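Local coordinates for protein interpain A (Prevotella intermedia, PDB 3BB7) that probably acts as a secreted cysteine protease of the C10 family, captured here as a proenzyme fragment whose inhibitory prodomain still rests against the catalytic domain, at residues Leu36-Ser41 against Ala277-Val282; Phe51-Lys56 against His267-Asp272; Gly190-Met195 against Thr217-Thr222. The protein carries 1 engineered substitution. All blocks are in the same frame, centred on the assembly; numbering follows the deposited sequence.

Contact 1. Residues Leu36-Ser41 against Ala277-Val282; sequences LGVSES and AGLVSV
L279 of the peptidase C10 domain reaches the backbone of L36 and G37 and the side chain of V38, in the continuous antiparallel sheet to which prodomain and catalytic-domain strands both contribute. One methyl does all the touching: CD2 of L279 lies 4.3 Å from the carbonyl O of L36. The same CD2 stands 4.4 Å from CA of G37. Its third neighbour is V38, whose CG1 lies 4.4 Å from L279 CD2 in a loose apolar meeting of two methyls. No hydrogen bond crosses, because strand 35-39 and strand 280-283 are not neighbours in the sheet; strand 292-294 runs between them, and the L279 side chain crosses this intervening strand, touching Y293 and K295. The CB of L279 points toward strand 35-39, and chi1 of -77° sets CG anti to the carbonyl carbon, with CD2 nearest the strand. The CA atoms of G37 and L279 are 7.6 Å apart, and G37 adds no side chain to that interval.

Farther out, strand 35-39 is gripped on both edges. L36 and G37 both face V25, forming a classic beta bulge toward strand 23-26, while L36 bonds to K295 and V38 to Y293 through the backbone on the catalytic-domain side. The L36 side chain points away from L279 and packs on W54, I58 and I62 of helix 49-68. On the other strand, S281 OG is hydrogen-bonded to D272 OD2 and T88 OG1. Strand 35-39 finishes in an ST turn: S39 OG, also bonded to D291 O, accepts from S41 N at 3.0 Å with an N-H...O angle of 150°.

Contact 2. Residues Phe51-Lys56 against His267-Asp272; sequences FKWWLK and HAFVID
The predicted active-site histidine of this papain-like (clan CA) protease, H267, lies stacked on W53 from prodomain helix 49-68. The imidazole and the five-membered part of the indole meet face to face, their centroids 3.5 Å apart and their planes only 9° from parallel. The closest pair is W53 CD1 and H267 NE2 at 3.3 Å. W53 NE1 and H267 NE2 are also near, but their angle is poor for a hydrogen bond; each nitrogen bonds to another partner, NE1 to F307 O and NE2 to E310 OE1. These two outside bonds help set the rotation of both rings within the stack. With CG anti to the backbone N (chi1 167°), the indole of W53 is laid along the imidazole; its CB, placed by the helix backbone, makes a CH-pi contact over the same ring, 4.0 Å from the H267 centroid. The far, benzene end of the indole is met by F269, two residues along the strand on the same face: F269 CE2 is 3.9 Å from W53 CZ3, which comes to the edge of the phenyl ring. F269 is itself backed by W284, edge to face, and by V282. Nearby, S50 OG of the helix bonds to A268 N, tying helix to strand beside the stack. The side chain of H267 lies about 6 Å from that of A116, the engineered substitute at the predicted nucleophile position. A prodomain side chain stacked on the catalytic histidine position is consistent with the latent active site of a C10 zymogen.

Contact 3. Residues Gly190-Met195 against Thr217-Thr222; sequences GVASEM and TYFGFT
Both Y218 and F219 turn CG anti to their carbonyl carbons, with chi1 of -59° and -69°, and these torsions bring the two rings to A192 at the end of helix 176-192. The Y218 ring approaches obliquely with CD1, which lies 3.9 Å from A192 CA and 3.9 Å from A192 CB. From the next residue, F219 leaves its backbone at an angle to the alanine, yet its far end swings closer, placing CE1 3.6 Å from A192 CB. The small methyl thus touches both consecutive rings, and F156 besides, and the backbones come near: A192 CA and Y218 CA are 6.4 Å apart. The contact is wholly apolar. T217 CG2 sits over the centre of one face of the Y218 ring; F156 stacks on Y218 and meets F219 edge to face, so a single phenylalanine braces both rings.

A192 is at the last turn of its helix, and that turn is closed by a Schellman motif. M195 N bonds to G190 O at 3.0 Å and E194 N to V191 O at 3.1 Å, with E194 at positive phi (55°) as the C-prime residue. G190 O is doubly held, since S193 N also reaches it, from the opposite face of its plane. After helix 208-218, G220 leaves helical angles with positive phi, and F221 centres an inverse gamma turn. The joined helix ends pack on two other elements: S193 and M195 on V117 and A118, and F219 and F221 on L125, all of helix 116-128, while on strand 138-142 V191 touches H138, and E194 touches V140 and bonds through OE2 to H138 NE2.

Contacts 1 and 2 form one continuous region, their centres 12 Å apart, where prodomain and catalytic domain meet; contact 3 lies wholly within the catalytic domain, its centre about 30 Å from that of contact 1 and 22 Å from that of contact 2. The chain passes through 36-41, 51-56, 190-195, 217-222, 267-272 and 277-282, so the pairs are concentric, contact 3 innermost. Strand 35-39 leads on to helix 49-68; the strand is separated from 280-283 by strand 292-294, and the helix packs on strand 267-274. The prodomain therefore extends the catalytic sheet and, through its helix, reaches the active site; helix 116-128 borders both contacts 2 and 3.

Contact 1. Residues Leu36-Ser41 against Ala277-Val282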
loop_
_atom_site.group_PDB
_atom_site.type_symbol
_atom_site.label_atom_id
_atom_site.label_comp_id
_atom_site.label_asym_id
_atom_site.label_seq_id
_atom_site.Cartn_x
_atom_site.Cartn_y
_atom_site.Cartn_z
ATOM N N LEU A 36 13.225 11.790 -6.230
ATOM C CA LEU A 36 12.279 11.386 -5.157
ATOM C C LEU A 36 11.610 10.054 -5.462
ATOM O O LEU A 36 11.213 9.334 -4.547
ATOM C CB LEU A 36 11.217 12.468 -4.962
ATOM C CG LEU A 36 11.787 13.879 -4.696
ATOM C CD1 LEU A 36 10.681 14.911 -4.757
ATOM C CD2 LEU A 36 12.447 13.898 -3.325
ATOM N N GLY A 37 11.453 9.742 -6.745
ATOM C CA GLY A 37 10.792 8.514 -7.158
ATOM C C GLY A 37 11.040 8.230 -8.605
ATOM O O GLY A 37 11.361 9.125 -9.395
ATOM N N VAL A 38 10.896 6.978 -8.971
ATOM C CA VAL A 38 11.181 6.555 -10.338
ATOM C C VAL A 38 10.374 5.320 -10.677
ATOM O O VAL A 38 10.275 4.425 -9.873
ATOM C CB VAL A 38 12.714 6.338 -10.597
ATOM C CG1 VAL A 38 13.338 5.338 -9.612
ATOM C CG2 VAL A 38 13.007 5.974 -12.094
ATOM N N SER A 39 9.831 5.274 -11.882
ATOM C CA SER A 39 9.003 4.148 -12.329
ATOM C C SER A 39 9.414 3.753 -13.725
ATOM O O SER A 39 9.817 4.621 -14.513
ATOM C CB SER A 39 7.536 4.553 -12.325
ATOM O OG SER A 39 6.714 3.503 -12.789
ATOM N N GLU A 40 9.282 2.452 -14.025
ATOM C CA GLU A 40 9.435 1.964 -15.412
ATOM C C GLU A 40 8.145 2.167 -16.213
ATOM O O GLU A 40 8.145 2.122 -17.454
ATOM C CB GLU A 40 9.844 0.476 -15.426
ATOM C CG GLU A 40 11.227 0.190 -14.862
ATOM C CD GLU A 40 11.475 -1.303 -14.571
ATOM O OE1 GLU A 40 10.535 -2.130 -14.720
ATOM O OE2 GLU A 40 12.624 -1.637 -14.185
ATOM N N SER A 41 7.043 2.422 -15.515
ATOM C CA SER A 41 5.767 2.596 -16.176
ATOM C C SER A 41 5.655 4.009 -16.708
ATOM O O SER A 41 6.004 4.963 -16.023
ATOM C CB SER A 41 4.623 2.317 -15.204
ATOM O OG SER A 41 4.670 0.954 -14.825
ATOM N N ALA A 277 20.156 2.775 -2.931
ATOM C CA ALA A 277 20.062 4.127 -2.466
ATOM C C ALA A 277 18.934 4.333 -1.448
ATOM O O ALA A 277 18.691 5.458 -1.013
ATOM C CB ALA A 277 19.877 5.032 -3.657
ATOM N N GLY A 278 18.276 3.245 -1.037
ATOM C CA GLY A 278 17.297 3.303 0.039
ATOM C C GLY A 278 15.878 3.639 -0.402
ATOM O O GLY A 278 14.979 3.698 0.444
ATOM N N LEU A 279 15.649 3.887 -1.702
ATOM C CA LEU A 279 14.240 3.974 -2.181
ATOM C C LEU A 279 13.529 2.636 -2.007
ATOM O O LEU A 279 14.148 1.567 -2.119
ATOM C CB LEU A 279 14.172 4.395 -3.655
ATOM C CG LEU A 279 14.415 5.882 -3.919
ATOM C CD1 LEU A 279 15.847 6.264 -3.647
ATOM C CD2 LEU A 279 14.004 6.174 -5.359
ATOM N N VAL A 280 12.231 2.677 -1.722
ATOM C CA VAL A 280 11.478 1.434 -1.535
ATOM C C VAL A 280 10.614 1.133 -2.760
ATOM O O VAL A 280 10.070 2.054 -3.391
ATOM C CB VAL A 280 10.640 1.476 -0.243
ATOM C CG1 VAL A 280 11.563 1.507 0.967
ATOM C CG2 VAL A 280 9.674 2.684 -0.233
ATOM N N SER A 281 10.490 -0.149 -3.103
ATOM C CA SER A 281 9.573 -0.579 -4.125
ATOM C C SER A 281 8.173 -0.543 -3.563
ATOM O O SER A 281 7.906 -1.132 -2.505
ATOM C CB SER A 281 9.932 -1.993 -4.568
ATOM O OG SER A 281 9.037 -2.455 -5.567
ATOM N N VAL A 282 7.280 0.143 -4.266
ATOM C CA VAL A 282 5.908 0.365 -3.809
ATOM C C VAL A 282 4.899 -0.178 -4.826
ATOM O O VAL A 282 5.005 0.088 -6.039
ATOM C CB VAL A 282 5.624 1.851 -3.609
ATOM C CG1 VAL A 282 4.180 2.092 -3.157
ATOM C CG2 VAL A 282 6.598 2.485 -2.595
#

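Contact 2. Residues Phe51-Lys56 against His267-Asp272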
loop_
_atom_site.group_PDB
_atom_site.type_symbol
_atom_site.label_atom_id
_atom_site.label_comp_id
_atom_site.label_asym_id
_atom_site.label_seq_id
_atom_site.Cartn_x
_atom_site.Cartn_y
_atom_site.Cartn_z
ATOM N N PHE A 51 -0.815 7.204 -3.987
ATOM C CA PHE A 51 0.205 8.018 -4.647
ATOM C C PHE A 51 -0.064 9.504 -4.403
ATOM O O PHE A 51 0.871 10.290 -4.138
ATOM C CB PHE A 51 0.221 7.683 -6.145
ATOM C CG PHE A 51 1.165 8.520 -6.971
ATOM C CD1 PHE A 51 0.682 9.390 -7.963
ATOM C CD2 PHE A 51 2.535 8.366 -6.816
ATOM C CE1 PHE A 51 1.579 10.141 -8.759
ATOM C CE2 PHE A 51 3.435 9.080 -7.605
ATOM C CZ PHE A 51 2.953 9.982 -8.574
ATOM N N LYS A 52 -1.341 9.880 -4.418
ATOM C CA LYS A 52 -1.705 11.262 -4.097
ATOM C C LYS A 52 -1.242 11.657 -2.693
ATOM O O LYS A 52 -0.710 12.768 -2.505
ATOM C CB LYS A 52 -3.216 11.458 -4.258
ATOM C CG LYS A 52 -3.609 11.585 -5.703
ATOM C CD LYS A 52 -5.112 11.874 -5.849
ATOM C CE LYS A 52 -5.428 12.489 -7.209
ATOM N NZ LYS A 52 -4.660 11.811 -8.302
ATOM N N TRP A 53 -1.408 10.751 -1.720
ATOM C CA TRP A 53 -0.914 10.989 -0.362
ATOM C C TRP A 53 0.598 11.226 -0.385
ATOM O O TRP A 53 1.096 12.197 0.212
ATOM C CB TRP A 53 -1.240 9.826 0.591
ATOM C CG TRP A 53 -0.458 9.958 1.853
ATOM C CD1 TRP A 53 -0.733 10.788 2.930
ATOM C CD2 TRP A 53 0.788 9.323 2.153
ATOM N NE1 TRP A 53 0.241 10.643 3.896
ATOM C CE2 TRP A 53 1.201 9.776 3.434
ATOM C CE3 TRP A 53 1.584 8.399 1.468
ATOM C CZ2 TRP A 53 2.411 9.369 4.021
ATOM C CZ3 TRP A 53 2.787 7.972 2.052
ATOM C CH2 TRP A 53 3.186 8.460 3.325
ATOM N N TRP A 54 1.317 10.349 -1.076
ATOM C CA TRP A 54 2.772 10.412 -1.099
ATOM C C TRP A 54 3.226 11.780 -1.652
ATOM O O TRP A 54 4.132 12.406 -1.099
ATOM C CB TRP A 54 3.340 9.260 -1.933
ATOM C CG TRP A 54 4.838 9.283 -1.969
ATOM C CD1 TRP A 54 5.704 8.804 -1.008
ATOM C CD2 TRP A 54 5.652 9.804 -3.028
ATOM N NE1 TRP A 54 7.012 9.032 -1.399
ATOM C CE2 TRP A 54 7.007 9.618 -2.647
ATOM C CE3 TRP A 54 5.361 10.401 -4.266
ATOM C CZ2 TRP A 54 8.066 10.070 -3.431
ATOM C CZ3 TRP A 54 6.418 10.826 -5.060
ATOM C CH2 TRP A 54 7.752 10.647 -4.641
ATOM N N LEU A 55 2.604 12.253 -2.724
ATOM C CA LEU A 55 2.958 13.561 -3.270
ATOM C C LEU A 55 2.710 14.683 -2.255
ATOM O O LEU A 55 3.517 15.623 -2.145
ATOM C CB LEU A 55 2.179 13.845 -4.557
ATOM C CG LEU A 55 2.556 12.993 -5.776
ATOM C CD1 LEU A 55 1.566 13.280 -6.924
ATOM C CD2 LEU A 55 3.985 13.236 -6.251
ATOM N N LYS A 56 1.589 14.614 -1.549
ATOM C CA LYS A 56 1.276 15.636 -0.520
ATOM C C LYS A 56 2.299 15.609 0.631
ATOM O O LYS A 56 2.766 16.661 1.092
ATOM C CB LYS A 56 -0.153 15.437 -0.000
ATOM C CG LYS A 56 -1.227 15.790 -1.046
ATOM C CD LYS A 56 -2.618 15.826 -0.436
ATOM C CE LYS A 56 -3.565 16.672 -1.295
ATOM N NZ LYS A 56 -4.845 17.042 -0.585
ATOM N N HIS A 267 -4.986 5.784 2.938
ATOM C CA HIS A 267 -4.057 5.356 1.925
ATOM C C HIS A 267 -3.398 4.103 2.460
ATOM O O HIS A 267 -3.170 3.951 3.670
ATOM C CB HIS A 267 -2.986 6.434 1.661
ATOM C CG HIS A 267 -2.559 7.173 2.888
ATOM N ND1 HIS A 267 -1.373 6.928 3.551
ATOM C CD2 HIS A 267 -3.173 8.169 3.569
ATOM C CE1 HIS A 267 -1.296 7.718 4.611
ATOM N NE2 HIS A 267 -2.371 8.488 4.635
ATOM N N ALA A 268 -3.071 3.188 1.574
ATOM C CA ALA A 268 -2.306 2.012 1.974
ATOM C C ALA A 268 -1.729 1.380 0.737
ATOM O O ALA A 268 -2.260 1.524 -0.363
ATOM C CB ALA A 268 -3.182 0.992 2.772
ATOM N N PHE A 269 -0.616 0.689 0.924
ATOM C CA PHE A 269 0.124 0.153 -0.182
ATOM C C PHE A 269 1.046 -0.902 0.381
ATOM O O PHE A 269 1.083 -1.121 1.608
ATOM C CB PHE A 269 0.885 1.264 -0.942
ATOM C CG PHE A 269 1.734 2.178 -0.070
ATOM C CD1 PHE A 269 3.074 1.870 0.234
ATOM C CD2 PHE A 269 1.207 3.371 0.409
ATOM C CE1 PHE A 269 3.857 2.745 1.002
ATOM C CE2 PHE A 269 2.003 4.252 1.175
ATOM C CZ PHE A 269 3.301 3.919 1.477
ATOM N N VAL A 270 1.785 -1.553 -0.509
ATOM C CA VAL A 270 2.744 -2.569 -0.095
ATOM C C VAL A 270 4.162 -2.095 -0.403
ATOM O O VAL A 270 4.431 -1.614 -1.526
ATOM C CB VAL A 270 2.490 -3.950 -0.766
ATOM C CG1 VAL A 270 3.484 -4.998 -0.264
ATOM C CG2 VAL A 270 1.047 -4.365 -0.522
ATOM N N ILE A 271 5.061 -2.227 0.579
ATOM C CA ILE A 271 6.505 -2.084 0.287
ATOM C C ILE A 271 7.021 -3.475 0.034
ATOM O O ILE A 271 6.971 -4.354 0.919
ATOM C CB ILE A 271 7.301 -1.433 1.443
ATOM C CG1 ILE A 271 6.821 0.026 1.649
ATOM C CG2 ILE A 271 8.849 -1.547 1.187
ATOM C CD1 ILE A 271 7.392 0.638 2.917
ATOM N N ASP A 272 7.556 -3.683 -1.157
ATOM C CA ASP A 272 7.978 -5.012 -1.547
ATOM C C ASP A 272 9.402 -5.088 -2.061
ATOM O O ASP A 272 9.770 -6.035 -2.750
ATOM C CB ASP A 272 6.983 -5.647 -2.530
ATOM C CG ASP A 272 6.966 -4.990 -3.876
ATOM O OD1 ASP A 272 6.421 -5.625 -4.811
ATOM O OD2 ASP A 272 7.494 -3.854 -4.033
#

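Contact 3. Residues Gly190-Met195 against Thr217-Thr222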
loop_
_atom_site.group_PDB
_atom_site.type_symbol
_atom_site.label_atom_id
_atom_site.label_comp_id
_atom_site.label_asym_id
_atom_site.label_seq_id
_atom_site.Cartn_x
_atom_site.Cartn_y
_atom_site.Cartn_z
ATOM N N GLY A 190 -11.042 -7.138 3.880
ATOM C CA GLY A 190 -11.784 -5.958 4.374
ATOM C C GLY A 190 -12.539 -6.250 5.667
ATOM O O GLY A 190 -12.454 -5.484 6.650
ATOM N N VAL A 191 -13.341 -7.317 5.679
ATOM C CA VAL A 191 -14.129 -7.642 6.879
ATOM C C VAL A 191 -13.193 -7.854 8.084
ATOM O O VAL A 191 -13.454 -7.371 9.191
ATOM C CB VAL A 191 -15.009 -8.870 6.629
ATOM C CG1 VAL A 191 -15.636 -9.359 7.941
ATOM C CG2 VAL A 191 -16.084 -8.517 5.573
ATOM N N ALA A 192 -12.088 -8.570 7.874
ATOM C CA ALA A 192 -11.085 -8.786 8.945
ATOM C C ALA A 192 -10.516 -7.480 9.501
ATOM O O ALA A 192 -10.161 -7.415 10.688
ATOM C CB ALA A 192 -9.968 -9.645 8.459
ATOM N N SER A 193 -10.464 -6.441 8.664
ATOM C CA SER A 193 -9.892 -5.156 9.028
ATOM C C SER A 193 -10.926 -4.180 9.526
ATOM O O SER A 193 -10.618 -2.993 9.710
ATOM C CB SER A 193 -9.158 -4.571 7.829
ATOM O OG SER A 193 -8.060 -5.415 7.465
ATOM N N GLU A 194 -12.154 -4.669 9.770
ATOM C CA GLU A 194 -13.274 -3.793 10.204
ATOM C C GLU A 194 -13.509 -2.635 9.229
ATOM O O GLU A 194 -13.756 -1.483 9.634
ATOM C CB GLU A 194 -13.053 -3.269 11.618
ATOM C CG GLU A 194 -14.312 -2.880 12.371
ATOM C CD GLU A 194 -15.253 -4.048 12.640
ATOM O OE1 GLU A 194 -16.439 -3.772 12.951
ATOM O OE2 GLU A 194 -14.813 -5.213 12.546
ATOM N N MET A 195 -13.466 -2.948 7.937
ATOM C CA MET A 195 -13.614 -1.942 6.896
ATOM C C MET A 195 -14.908 -1.139 7.044
ATOM O O MET A 195 -15.970 -1.708 7.346
ATOM C CB MET A 195 -13.613 -2.628 5.522
ATOM C CG MET A 195 -13.441 -1.710 4.292
ATOM S SD MET A 195 -11.878 -0.785 4.262
ATOM C CE MET A 195 -10.705 -2.110 3.944
ATOM N N THR A 217 -6.408 -12.853 14.183
ATOM C CA THR A 217 -7.592 -13.584 14.609
ATOM C C THR A 217 -8.246 -14.419 13.532
ATOM O O THR A 217 -8.620 -15.587 13.789
ATOM C CB THR A 217 -8.600 -12.626 15.236
ATOM O OG1 THR A 217 -8.020 -12.141 16.453
ATOM C CG2 THR A 217 -9.912 -13.310 15.580
ATOM N N TYR A 218 -8.448 -13.821 12.353
ATOM C CA TYR A 218 -9.207 -14.468 11.287
ATOM C C TYR A 218 -8.315 -15.178 10.281
ATOM O O TYR A 218 -8.762 -16.099 9.613
ATOM C CB TYR A 218 -10.113 -13.455 10.575
ATOM C CG TYR A 218 -11.078 -12.804 11.524
ATOM C CD1 TYR A 218 -11.020 -11.448 11.792
ATOM C CD2 TYR A 218 -12.068 -13.558 12.157
ATOM C CE1 TYR A 218 -11.882 -10.845 12.677
ATOM C CE2 TYR A 218 -12.988 -12.961 13.013
ATOM C CZ TYR A 218 -12.874 -11.604 13.301
ATOM O OH TYR A 218 -13.742 -11.004 14.189
ATOM N N PHE A 219 -7.048 -14.773 10.180
ATOM C CA PHE A 219 -6.148 -15.423 9.232
ATOM C C PHE A 219 -5.051 -16.252 9.883
ATOM O O PHE A 219 -4.323 -16.980 9.187
ATOM C CB PHE A 219 -5.536 -14.421 8.260
ATOM C CG PHE A 219 -6.525 -13.843 7.275
ATOM C CD1 PHE A 219 -7.059 -12.578 7.471
ATOM C CD2 PHE A 219 -6.882 -14.543 6.118
ATOM C CE1 PHE A 219 -7.959 -12.009 6.540
ATOM C CE2 PHE A 219 -7.761 -13.987 5.171
ATOM C CZ PHE A 219 -8.299 -12.712 5.373
ATOM N N GLY A 220 -4.906 -16.111 11.198
ATOM C CA GLY A 220 -3.955 -16.906 11.965
ATOM C C GLY A 220 -2.492 -16.501 11.849
ATOM O O GLY A 220 -1.601 -17.312 12.120
ATOM N N PHE A 221 -2.236 -15.251 11.478
ATOM C CA PHE A 221 -0.870 -14.734 11.483
ATOM C C PHE A 221 -0.480 -14.329 12.896
ATOM O O PHE A 221 -0.677 -13.174 13.309
ATOM C CB PHE A 221 -0.703 -13.539 10.547
ATOM C CG PHE A 221 -0.786 -13.896 9.092
ATOM C CD1 PHE A 221 0.288 -14.521 8.452
ATOM C CD2 PHE A 221 -1.956 -13.669 8.378
ATOM C CE1 PHE A 221 0.217 -14.850 7.065
ATOM C CE2 PHE A 221 -2.077 -14.014 7.029
ATOM C CZ PHE A 221 -0.981 -14.589 6.354
ATOM N N THR A 222 0.037 -15.314 13.631
ATOM C CA THR A 222 0.326 -15.140 15.051
ATOM C C THR A 222 1.151 -13.892 15.344
ATOM O O THR A 222 0.904 -13.219 16.358
ATOM C CB THR A 222 1.022 -16.390 15.583
ATOM O OG1 THR A 222 2.295 -16.537 14.963
ATOM C CG2 THR A 222 0.224 -17.578 15.272
#